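Local coordinates for protein 1H-3-hydroxy-4-oxoquinoline 2,4-dioxygenase (Pseudomonas putida, PDB 3IBT) that catalyses the cofactor-independent, ring-cleaving dioxygenation of 3-hydroxy-1H-quinolin-4-one to N-formylanthranilate and carbon monoxide during oxoquinoline degradation, at residues S148-W153 / E169-H174; L163-N168 / T243-L248; S28-D33 / Q179-E184. All coordinates share one frame; numbering follows the deposited sequence.

Interaction 1 of 3, residues S148-W153 / E169-H174; sequences SFFDEW and EMPWFH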
loop_
_atom_site.group_PDB
_atom_site.type_symbol
_atom_site.label_atom_id
_atom_site.label_comp_id
_atom_site.label_asym_id
_atom_site.label_seq_id
_atom_site.Cartn_x
_atom_site.Cartn_y
_atom_site.Cartn_z
ATOM N N SER A 148 -18.730 5.113 -0.303
ATOM C CA SER A 148 -18.658 5.206 -1.739
ATOM C C SER A 148 -17.565 4.308 -2.343
ATOM O O SER A 148 -17.845 3.510 -3.240
ATOM C CB SER A 148 -18.406 6.631 -2.142
ATOM O OG SER A 148 -18.098 6.619 -3.524
ATOM N N PHE A 149 -16.336 4.468 -1.840
ATOM C CA PHE A 149 -15.208 3.590 -2.129
ATOM C C PHE A 149 -15.539 2.107 -1.915
ATOM O O PHE A 149 -15.318 1.282 -2.816
ATOM C CB PHE A 149 -13.984 3.962 -1.272
ATOM C CG PHE A 149 -13.165 5.105 -1.828
ATOM C CD1 PHE A 149 -13.102 6.325 -1.149
ATOM C CD2 PHE A 149 -12.469 4.966 -3.027
ATOM C CE1 PHE A 149 -12.369 7.381 -1.653
ATOM C CE2 PHE A 149 -11.729 6.031 -3.551
ATOM C CZ PHE A 149 -11.669 7.223 -2.869
ATOM N N PHE A 150 -16.059 1.764 -0.734
ATOM C CA PHE A 150 -16.375 0.368 -0.434
ATOM C C PHE A 150 -17.203 -0.270 -1.526
ATOM O O PHE A 150 -16.837 -1.319 -2.034
ATOM C CB PHE A 150 -17.144 0.234 0.863
ATOM C CG PHE A 150 -16.340 0.536 2.112
ATOM C CD1 PHE A 150 -14.966 0.751 2.069
ATOM C CD2 PHE A 150 -16.972 0.566 3.358
ATOM C CE1 PHE A 150 -14.243 1.013 3.255
ATOM C CE2 PHE A 150 -16.260 0.816 4.525
ATOM C CZ PHE A 150 -14.894 1.038 4.470
ATOM N N ASP A 151 -18.319 0.362 -1.884
ATOM C CA ASP A 151 -19.223 -0.185 -2.891
ATOM C C ASP A 151 -18.405 -0.497 -4.144
ATOM O O ASP A 151 -18.586 -1.542 -4.794
ATOM C CB ASP A 151 -20.350 0.807 -3.214
ATOM C CG ASP A 151 -21.392 0.939 -2.073
ATOM O OD1 ASP A 151 -22.243 0.032 -1.920
ATOM O OD2 ASP A 151 -21.391 1.967 -1.343
ATOM N N GLU A 152 -17.473 0.404 -4.443
ATOM C CA GLU A 152 -16.611 0.281 -5.599
ATOM C C GLU A 152 -15.563 -0.812 -5.389
ATOM O O GLU A 152 -15.594 -1.854 -6.043
ATOM C CB GLU A 152 -15.933 1.611 -5.897
ATOM C CG GLU A 152 -14.941 1.519 -7.064
ATOM C CD GLU A 152 -14.296 2.868 -7.388
ATOM O OE1 GLU A 152 -15.044 3.867 -7.561
ATOM O OE2 GLU A 152 -13.040 2.926 -7.465
ATOM N N TRP A 153 -14.638 -0.560 -4.474
ATOM C CA TRP A 153 -13.617 -1.527 -4.100
ATOM C C TRP A 153 -14.111 -2.979 -4.005
ATOM O O TRP A 153 -13.412 -3.929 -4.465
ATOM C CB TRP A 153 -12.984 -1.082 -2.784
ATOM C CG TRP A 153 -12.093 0.143 -2.937
ATOM C CD1 TRP A 153 -11.608 0.665 -4.109
ATOM C CD2 TRP A 153 -11.551 0.954 -1.885
ATOM N NE1 TRP A 153 -10.808 1.750 -3.857
ATOM C CE2 TRP A 153 -10.746 1.954 -2.502
ATOM C CE3 TRP A 153 -11.651 0.929 -0.490
ATOM C CZ2 TRP A 153 -10.067 2.943 -1.766
ATOM C CZ3 TRP A 153 -10.964 1.896 0.238
ATOM C CH2 TRP A 153 -10.187 2.894 -0.401
ATOM N N GLU A 169 -12.308 -4.221 9.562
ATOM C CA GLU A 169 -11.008 -3.574 9.639
ATOM C C GLU A 169 -11.199 -2.080 9.448
ATOM O O GLU A 169 -11.123 -1.300 10.390
ATOM C CB GLU A 169 -10.025 -4.111 8.565
ATOM C CG GLU A 169 -8.979 -5.162 9.030
ATOM C CD GLU A 169 -9.573 -6.576 9.199
ATOM O OE1 GLU A 169 -10.442 -6.930 8.351
ATOM O OE2 GLU A 169 -9.175 -7.321 10.147
HETATM N N MSE A 170 -11.470 -1.711 8.205
HETATM C CA MSE A 170 -11.318 -0.346 7.742
HETATM C C MSE A 170 -12.331 0.609 8.375
HETATM O O MSE A 170 -11.962 1.719 8.771
HETATM C CB MSE A 170 -11.417 -0.292 6.225
HETATM C CG MSE A 170 -10.374 -1.084 5.520
HETATM SE SE MSE A 170 -10.189 -0.436 3.630
HETATM C CE MSE A 170 -11.779 -1.346 2.842
ATOM N N PRO A 171 -13.606 0.187 8.482
ATOM C CA PRO A 171 -14.521 1.218 8.915
ATOM C C PRO A 171 -14.405 1.398 10.442
ATOM O O PRO A 171 -14.926 2.349 11.001
ATOM C CB PRO A 171 -15.895 0.673 8.475
ATOM C CG PRO A 171 -15.630 -0.663 7.787
ATOM C CD PRO A 171 -14.297 -1.102 8.283
ATOM N N TRP A 172 -13.675 0.483 11.074
ATOM C CA TRP A 172 -13.408 0.481 12.508
ATOM C C TRP A 172 -12.531 1.660 12.944
ATOM O O TRP A 172 -12.709 2.187 14.054
ATOM C CB TRP A 172 -12.763 -0.857 12.893
ATOM C CG TRP A 172 -12.181 -0.910 14.246
ATOM C CD1 TRP A 172 -12.860 -1.047 15.411
ATOM C CD2 TRP A 172 -10.785 -0.842 14.591
ATOM N NE1 TRP A 172 -11.985 -1.055 16.471
ATOM C CE2 TRP A 172 -10.704 -0.929 16.002
ATOM C CE3 TRP A 172 -9.600 -0.704 13.850
ATOM C CZ2 TRP A 172 -9.476 -0.888 16.701
ATOM C CZ3 TRP A 172 -8.373 -0.666 14.540
ATOM C CH2 TRP A 172 -8.328 -0.757 15.960
ATOM N N PHE A 173 -11.599 2.076 12.075
ATOM C CA PHE A 173 -10.740 3.249 12.343
ATOM C C PHE A 173 -11.569 4.542 12.447
ATOM O O PHE A 173 -12.713 4.597 11.966
ATOM C CB PHE A 173 -9.669 3.427 11.263
ATOM C CG PHE A 173 -8.610 2.343 11.232
ATOM C CD1 PHE A 173 -8.706 1.289 10.339
ATOM C CD2 PHE A 173 -7.493 2.416 12.055
ATOM C CE1 PHE A 173 -7.722 0.309 10.297
ATOM C CE2 PHE A 173 -6.513 1.447 12.021
ATOM C CZ PHE A 173 -6.622 0.397 11.146
ATOM N N HIS A 174 -11.001 5.582 13.060
ATOM C CA HIS A 174 -11.761 6.799 13.310
ATOM C C HIS A 174 -11.961 7.669 12.076
ATOM O O HIS A 174 -11.116 7.707 11.178
ATOM C CB HIS A 174 -11.119 7.631 14.422
ATOM C CG HIS A 174 -10.929 6.885 15.703
ATOM N ND1 HIS A 174 -9.918 7.184 16.594
ATOM C CD2 HIS A 174 -11.610 5.847 16.240
ATOM C CE1 HIS A 174 -9.990 6.372 17.630
ATOM N NE2 HIS A 174 -11.007 5.550 17.439
#

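Interaction 2 of 3, residues L163-N168 / T243-L248; sequences LNHLRN and THFPSL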
loop_
_atom_site.group_PDB
_atom_site.type_symbol
_atom_site.label_atom_id
_atom_site.label_comp_id
_atom_site.label_asym_id
_atom_site.label_seq_id
_atom_site.Cartn_x
_atom_site.Cartn_y
_atom_site.Cartn_z
ATOM N N LEU A 163 -14.918 -8.918 2.139
ATOM C CA LEU A 163 -16.101 -8.429 2.848
ATOM C C LEU A 163 -15.778 -8.172 4.314
ATOM O O LEU A 163 -16.073 -7.104 4.832
ATOM C CB LEU A 163 -17.287 -9.384 2.694
ATOM C CG LEU A 163 -17.804 -9.468 1.262
ATOM C CD1 LEU A 163 -18.774 -10.586 1.089
ATOM C CD2 LEU A 163 -18.473 -8.192 0.887
ATOM N N ASN A 164 -15.127 -9.121 4.969
ATOM C CA ASN A 164 -14.828 -8.940 6.381
ATOM C C ASN A 164 -13.968 -7.708 6.601
ATOM O O ASN A 164 -14.104 -6.979 7.628
ATOM C CB ASN A 164 -14.116 -10.148 6.997
ATOM C CG ASN A 164 -13.828 -9.927 8.480
ATOM O OD1 ASN A 164 -14.736 -9.618 9.259
ATOM N ND2 ASN A 164 -12.572 -10.013 8.862
ATOM N N HIS A 165 -13.068 -7.508 5.634
ATOM C CA HIS A 165 -12.140 -6.406 5.701
ATOM C C HIS A 165 -12.895 -5.073 5.670
ATOM O O HIS A 165 -12.787 -4.241 6.586
ATOM C CB HIS A 165 -11.149 -6.471 4.581
ATOM C CG HIS A 165 -10.150 -5.378 4.631
ATOM N ND1 HIS A 165 -9.134 -5.344 5.558
ATOM C CD2 HIS A 165 -10.015 -4.263 3.884
ATOM C CE1 HIS A 165 -8.401 -4.263 5.371
ATOM N NE2 HIS A 165 -8.922 -3.583 4.367
ATOM N N LEU A 166 -13.697 -4.883 4.636
ATOM C CA LEU A 166 -14.469 -3.673 4.554
ATOM C C LEU A 166 -15.755 -3.749 5.389
ATOM O O LEU A 166 -16.741 -3.059 5.125
ATOM C CB LEU A 166 -14.683 -3.269 3.084
ATOM C CG LEU A 166 -15.169 -4.291 2.058
ATOM C CD1 LEU A 166 -16.701 -4.512 2.141
ATOM C CD2 LEU A 166 -14.770 -3.803 0.704
ATOM N N ARG A 167 -15.750 -4.557 6.438
ATOM C CA ARG A 167 -16.785 -4.395 7.470
ATOM C C ARG A 167 -16.243 -4.339 8.849
ATOM O O ARG A 167 -16.979 -4.046 9.753
ATOM C CB ARG A 167 -17.832 -5.505 7.436
ATOM C CG ARG A 167 -18.883 -5.284 6.385
ATOM C CD ARG A 167 -19.290 -6.614 5.758
ATOM N NE ARG A 167 -19.914 -6.441 4.440
ATOM C CZ ARG A 167 -20.699 -7.351 3.857
ATOM N NH1 ARG A 167 -20.960 -8.514 4.464
ATOM N NH2 ARG A 167 -21.222 -7.093 2.658
ATOM N N ASN A 168 -14.980 -4.665 9.037
ATOM C CA ASN A 168 -14.503 -4.838 10.389
ATOM C C ASN A 168 -13.110 -4.261 10.620
ATOM O O ASN A 168 -12.776 -3.843 11.741
ATOM C CB ASN A 168 -14.607 -6.315 10.818
ATOM C CG ASN A 168 -16.047 -6.741 11.170
ATOM O OD1 ASN A 168 -16.960 -6.656 10.336
ATOM N ND2 ASN A 168 -16.244 -7.220 12.416
ATOM N N THR A 243 -11.909 -7.276 -7.242
ATOM C CA THR A 243 -11.708 -6.533 -6.006
ATOM C C THR A 243 -10.486 -5.621 -6.032
ATOM O O THR A 243 -9.574 -5.802 -6.851
ATOM C CB THR A 243 -11.579 -7.589 -4.870
ATOM O OG1 THR A 243 -12.867 -7.811 -4.326
ATOM C CG2 THR A 243 -10.506 -7.284 -3.770
ATOM N N HIS A 244 -10.465 -4.677 -5.099
ATOM C CA HIS A 244 -9.335 -3.761 -4.885
ATOM C C HIS A 244 -8.157 -4.356 -4.045
ATOM O O HIS A 244 -7.082 -3.756 -4.025
ATOM C CB HIS A 244 -9.897 -2.434 -4.299
ATOM C CG HIS A 244 -8.877 -1.375 -3.958
ATOM N ND1 HIS A 244 -8.012 -0.828 -4.885
ATOM C CD2 HIS A 244 -8.646 -0.707 -2.797
ATOM C CE1 HIS A 244 -7.277 0.110 -4.304
ATOM N NE2 HIS A 244 -7.641 0.203 -3.038
ATOM N N PHE A 245 -8.327 -5.521 -3.397
ATOM C CA PHE A 245 -7.294 -6.086 -2.483
ATOM C C PHE A 245 -6.889 -7.461 -2.950
ATOM O O PHE A 245 -7.339 -8.493 -2.427
ATOM C CB PHE A 245 -7.820 -6.168 -1.093
ATOM C CG PHE A 245 -8.786 -5.100 -0.791
ATOM C CD1 PHE A 245 -10.139 -5.288 -1.047
ATOM C CD2 PHE A 245 -8.350 -3.876 -0.270
ATOM C CE1 PHE A 245 -11.082 -4.276 -0.769
ATOM C CE2 PHE A 245 -9.261 -2.858 0.026
ATOM C CZ PHE A 245 -10.647 -3.055 -0.232
ATOM N N PRO A 246 -6.050 -7.493 -3.990
ATOM C CA PRO A 246 -5.616 -8.796 -4.471
ATOM C C PRO A 246 -4.904 -9.651 -3.387
ATOM O O PRO A 246 -4.847 -10.878 -3.479
ATOM C CB PRO A 246 -4.668 -8.444 -5.628
ATOM C CG PRO A 246 -4.378 -6.997 -5.526
ATOM C CD PRO A 246 -5.491 -6.366 -4.774
ATOM N N SER A 247 -4.370 -9.018 -2.362
ATOM C CA SER A 247 -3.715 -9.769 -1.304
ATOM C C SER A 247 -4.727 -10.551 -0.473
ATOM O O SER A 247 -4.360 -11.498 0.185
ATOM C CB SER A 247 -2.967 -8.812 -0.416
ATOM O OG SER A 247 -3.879 -7.791 -0.001
ATOM N N LEU A 248 -5.994 -10.142 -0.515
ATOM C CA LEU A 248 -7.038 -10.814 0.229
ATOM C C LEU A 248 -7.777 -11.720 -0.697
ATOM O O LEU A 248 -7.956 -12.883 -0.395
ATOM C CB LEU A 248 -8.024 -9.801 0.791
ATOM C CG LEU A 248 -7.635 -9.019 2.035
ATOM C CD1 LEU A 248 -8.753 -8.013 2.352
ATOM C CD2 LEU A 248 -7.391 -9.956 3.206
#

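Interaction 3 of 3, residues S28-D33 / Q179-E184; sequences SGWCQD and QRACRE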
loop_
_atom_site.group_PDB
_atom_site.type_symbol
_atom_site.label_atom_id
_atom_site.label_comp_id
_atom_site.label_asym_id
_atom_site.label_seq_id
_atom_site.Cartn_x
_atom_site.Cartn_y
_atom_site.Cartn_z
ATOM N N SER A 28 0.596 -1.614 4.289
ATOM C CA SER A 28 -0.797 -1.383 3.857
ATOM C C SER A 28 -1.178 0.036 3.258
ATOM O O SER A 28 -0.339 0.925 3.103
ATOM C CB SER A 28 -1.721 -1.700 5.026
ATOM O OG SER A 28 -1.936 -0.512 5.743
ATOM N N GLY A 29 -2.452 0.239 2.934
ATOM C CA GLY A 29 -2.933 1.575 2.643
ATOM C C GLY A 29 -3.347 2.257 3.929
ATOM O O GLY A 29 -3.137 1.705 5.029
ATOM N N TRP A 30 -3.901 3.471 3.794
ATOM C CA TRP A 30 -4.444 4.234 4.932
ATOM C C TRP A 30 -5.652 3.500 5.447
ATOM O O TRP A 30 -6.361 2.867 4.655
ATOM C CB TRP A 30 -4.896 5.629 4.488
ATOM C CG TRP A 30 -3.766 6.535 4.146
ATOM C CD1 TRP A 30 -3.128 6.639 2.935
ATOM C CD2 TRP A 30 -3.122 7.474 5.026
ATOM N NE1 TRP A 30 -2.123 7.584 3.011
ATOM C CE2 TRP A 30 -2.100 8.114 4.278
ATOM C CE3 TRP A 30 -3.319 7.847 6.375
ATOM C CZ2 TRP A 30 -1.274 9.111 4.832
ATOM C CZ3 TRP A 30 -2.488 8.824 6.929
ATOM C CH2 TRP A 30 -1.478 9.443 6.160
ATOM N N CYS A 31 -5.882 3.560 6.750
ATOM C CA CYS A 31 -7.057 2.922 7.308
ATOM C C CYS A 31 -7.099 1.422 7.072
ATOM O O CYS A 31 -8.194 0.835 6.926
ATOM C CB CYS A 31 -8.296 3.545 6.708
ATOM S SG CYS A 31 -8.528 5.177 7.354
ATOM N N GLN A 32 -5.906 0.821 7.006
ATOM C CA GLN A 32 -5.741 -0.628 6.910
ATOM C C GLN A 32 -4.718 -1.161 7.910
ATOM O O GLN A 32 -3.958 -0.411 8.576
ATOM C CB GLN A 32 -5.301 -1.070 5.530
ATOM C CG GLN A 32 -6.394 -1.387 4.616
ATOM C CD GLN A 32 -5.936 -1.179 3.182
ATOM O OE1 GLN A 32 -4.961 -0.460 2.950
ATOM N NE2 GLN A 32 -6.611 -1.826 2.210
ATOM N N ASP A 33 -4.677 -2.488 7.949
ATOM C CA ASP A 33 -3.867 -3.139 8.903
ATOM C C ASP A 33 -2.898 -4.189 8.374
ATOM O O ASP A 33 -2.888 -4.470 7.180
ATOM C CB ASP A 33 -4.747 -3.754 9.941
ATOM C CG ASP A 33 -4.068 -3.756 11.209
ATOM O OD1 ASP A 33 -3.025 -3.055 11.198
ATOM O OD2 ASP A 33 -4.509 -4.415 12.187
ATOM N N GLN A 179 -10.306 10.831 7.159
ATOM C CA GLN A 179 -10.199 12.159 6.607
ATOM C C GLN A 179 -8.764 12.500 6.327
ATOM O O GLN A 179 -8.451 12.928 5.227
ATOM C CB GLN A 179 -10.816 13.167 7.559
ATOM C CG GLN A 179 -12.336 13.070 7.615
ATOM C CD GLN A 179 -12.937 13.862 8.770
ATOM O OE1 GLN A 179 -12.258 14.668 9.416
ATOM N NE2 GLN A 179 -14.225 13.639 9.028
ATOM N N ARG A 180 -7.881 12.307 7.306
ATOM C CA ARG A 180 -6.463 12.550 7.058
ATOM C C ARG A 180 -6.052 11.855 5.743
ATOM O O ARG A 180 -5.337 12.428 4.911
ATOM C CB ARG A 180 -5.582 12.109 8.239
ATOM C CG ARG A 180 -4.076 12.187 7.906
ATOM C CD ARG A 180 -3.188 12.840 8.952
ATOM N NE ARG A 180 -3.108 12.024 10.160
ATOM C CZ ARG A 180 -3.859 12.212 11.241
ATOM N NH1 ARG A 180 -3.728 11.400 12.281
ATOM N NH2 ARG A 180 -4.741 13.204 11.280
ATOM N N ALA A 181 -6.560 10.638 5.572
ATOM C CA ALA A 181 -6.229 9.795 4.463
ATOM C C ALA A 181 -6.579 10.504 3.161
ATOM O O ALA A 181 -5.809 10.508 2.187
ATOM C CB ALA A 181 -6.989 8.507 4.582
ATOM N N CYS A 182 -7.739 11.137 3.172
ATOM C CA CYS A 182 -8.209 11.804 1.983
ATOM C C CYS A 182 -7.435 13.071 1.700
ATOM O O CYS A 182 -7.012 13.291 0.563
ATOM C CB CYS A 182 -9.717 11.991 2.025
ATOM S SG CYS A 182 -10.457 10.327 2.041
ATOM N N ARG A 183 -7.172 13.856 2.732
ATOM C CA ARG A 183 -6.360 15.037 2.554
ATOM C C ARG A 183 -5.035 14.616 1.965
ATOM O O ARG A 183 -4.489 15.256 1.052
ATOM C CB ARG A 183 -6.047 15.679 3.885
ATOM C CG ARG A 183 -7.157 16.337 4.624
ATOM C CD ARG A 183 -6.475 17.216 5.626
ATOM N NE ARG A 183 -5.127 16.681 5.907
ATOM C CZ ARG A 183 -4.747 16.208 7.102
ATOM N NH1 ARG A 183 -5.608 16.202 8.160
ATOM N NH2 ARG A 183 -3.495 15.752 7.246
ATOM N N GLU A 184 -4.507 13.529 2.496
ATOM C CA GLU A 184 -3.174 13.159 2.120
ATOM C C GLU A 184 -3.072 12.601 0.747
ATOM O O GLU A 184 -2.173 12.991 0.011
ATOM C CB GLU A 184 -2.559 12.220 3.131
ATOM C CG GLU A 184 -2.294 12.954 4.409
ATOM C CD GLU A 184 -1.518 14.224 4.164
ATOM O OE1 GLU A 184 -0.566 14.205 3.344
ATOM O OE2 GLU A 184 -1.873 15.243 4.788
#

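Interaction 1 of 3, residues S148-W153 / E169-H174
Phe150 and Trp153, one turn apart on helix 142-154, receive Met170 and Pro171 from the connection that follows helix 160-169. All the contacts between the two segments are apolar. The methyl end of Met170, a selenomethionine in this structure, does most of the work: its CE lies 3.4 Å from Phe150 CE1, reached obliquely to the ring, and 4.0 Å from Trp153 CE3. The Phe150 and Met170 side chains run past each other in opposite senses, and a bend at the last torsion of Met170 (chi3 -79°) turns the methyl group back towards the phenylalanine. Elsewhere on the same ring, Pro171 CG stands 3.6 Å from Phe150 CE2, while Pro171 CB, 4.0 Å from that same CE2, lies in the ring plane at the edge.

A Met-aromatic contact supplements these. The selenium SE of Met170 is 5.4 Å from the centroid of the six-membered ring of Trp153, an oblique approach 66° from the ring normal, with Trp153 CZ3 the closest indole atom.

Around this junction, Trp153 also stacks on the ring of His244, and Met170 touches both His165 and Phe245. The segments belong to the helical cap inserted after strand 115-119 of the alpha/beta-hydrolase core. Trp153 probably contacts substrate, by similarity with related enzymes. With dispersion in place of directed polar bonds, the contact lays the end of the methionine side chain against the CE3-CZ3 side of that indole, which is consistent with an apolar border to the pocket for a flat heteroaromatic substrate.

Interaction 2 of 3, residues L163-N168 / T243-L248
His165 and Phe245 meet edge to face: an edge of the imidazole is presented to a face of the phenyl ring, with centroids 5.3 Å apart and planes inclined at 62°. The closest atom is His165 CD2, 4.2 Å from Phe245 CE2 and set towards the rim of the ring. Covering the other phenyl face is the CB of the preceding residue, His244, over the ring centre, so that the phenyl ring lies between the imidazole edge of His165 and the CB of His244. The imidazole swings out from helix 160-169 because CG of His165 is anti to the backbone N (chi1 -178°). Its ND1 is engaged on the home helix through a weak hydrogen bond to Glu169 OE1.

In the alpha/beta-hydrolase fold the loop after strand 234-238 carries the histidine that the family uses catalytically. Here that residue is His244, the probable proton donor and acceptor, and a weak hydrogen bond ties its ND1 to Asp120 OD2, the carboxylate thought to raise its basicity. Phe245, its neighbour, turns to the cap instead and occupies the N-cap position of helix 246-249, while its backbone O accepts a hydrogen bond from Leu248 N (2.9 Å).

Leu248 brings a methyl group to the foot of the same imidazole. Its CD1 rests 3.6 Å from His165 CB and 3.8 Å from His165 CG, the two side chains crossing at about a right angle. Beside the histidine, Leu166 adds CD2, 4.0 Å from Phe245 CE1 and oblique to the ring. Both leucines, like His165 and Phe245, are buried, and Val162, one turn before Leu166, extends this apolar layer against Phe245 and Leu248.

Interaction 3 of 3, residues S28-D33 / Q179-E184
Arg183 NH2 is gripped by two carboxylates, those of Asp67 and of Glu184, the latter a residue that also packs on Trp30. Its salt bridge to Glu184 OE2 is 3.0 Å long and nearly straight (162° at the hydrogen). The acceptor lies close to the guanidinium plane and offers its anti lone pair. A bend at chi2 of Glu184 lets the charged end turn off to Arg183 while the aliphatic part stays on the indole: Glu184 CB is 3.8 Å from Trp30 CZ2.

Ala181 packs at the other end of the indole. Its CB touches Trp30 CB at 3.6 Å, and its CA sits over the face of the five-membered ring, 4.3 Å from the centroid and 27° from the normal, a CH-pi contact. A methyl side chain here allows the helix and turn to come close, the CA atoms of Trp30 and Ala181 being 5.9 Å apart.

Trp30 follows strand 23-27 in the loop that, in alpha/beta hydrolases, commonly contributes to the oxyanion hole; here Trp30, Cys31 and Gln32 probably bind substrate. The loop folds as a type II beta turn from Gly29 to Gln32, with Cys31 in its left-handed corner (phi 60°). Ser28 OG donates to Gly29 O (2.6 Å) at the start of this turn, on a lone pair in the carbonyl plane, and Cys31 N is hydrogen-bonded to His58 NE2.

Arg180 adds its CG, oblique to the indole and 3.8 Å from Trp30 CZ3. Its guanidinium plane stands almost perpendicular to the indole, and the group makes a cation-pi contact with Phe68.

The three contacts meet around the probable substrate pocket between the alpha/beta-hydrolase core and its helical cap. Interactions 1 and 2 have centres about 9 Å apart and share backbone links: Trp153 O lies 3.1 Å from His244 N, and Met170 N 3.3 Å from His165 O, both probable hydrogen bonds. Met170 CE also packs on Phe245 CZ (3.7 Å). Gln32, from the turn of interaction 3, reaches both others, its CG being 3.4 Å from His165 NE2 and 4.0 Å from Met170 SE. Trp30 in interaction 3, Trp153 in interaction 1 and His244 in interaction 2 thus bring three elements of the inferred active site together, the two tryptophan side chains about 8 Å apart at their nearest atoms.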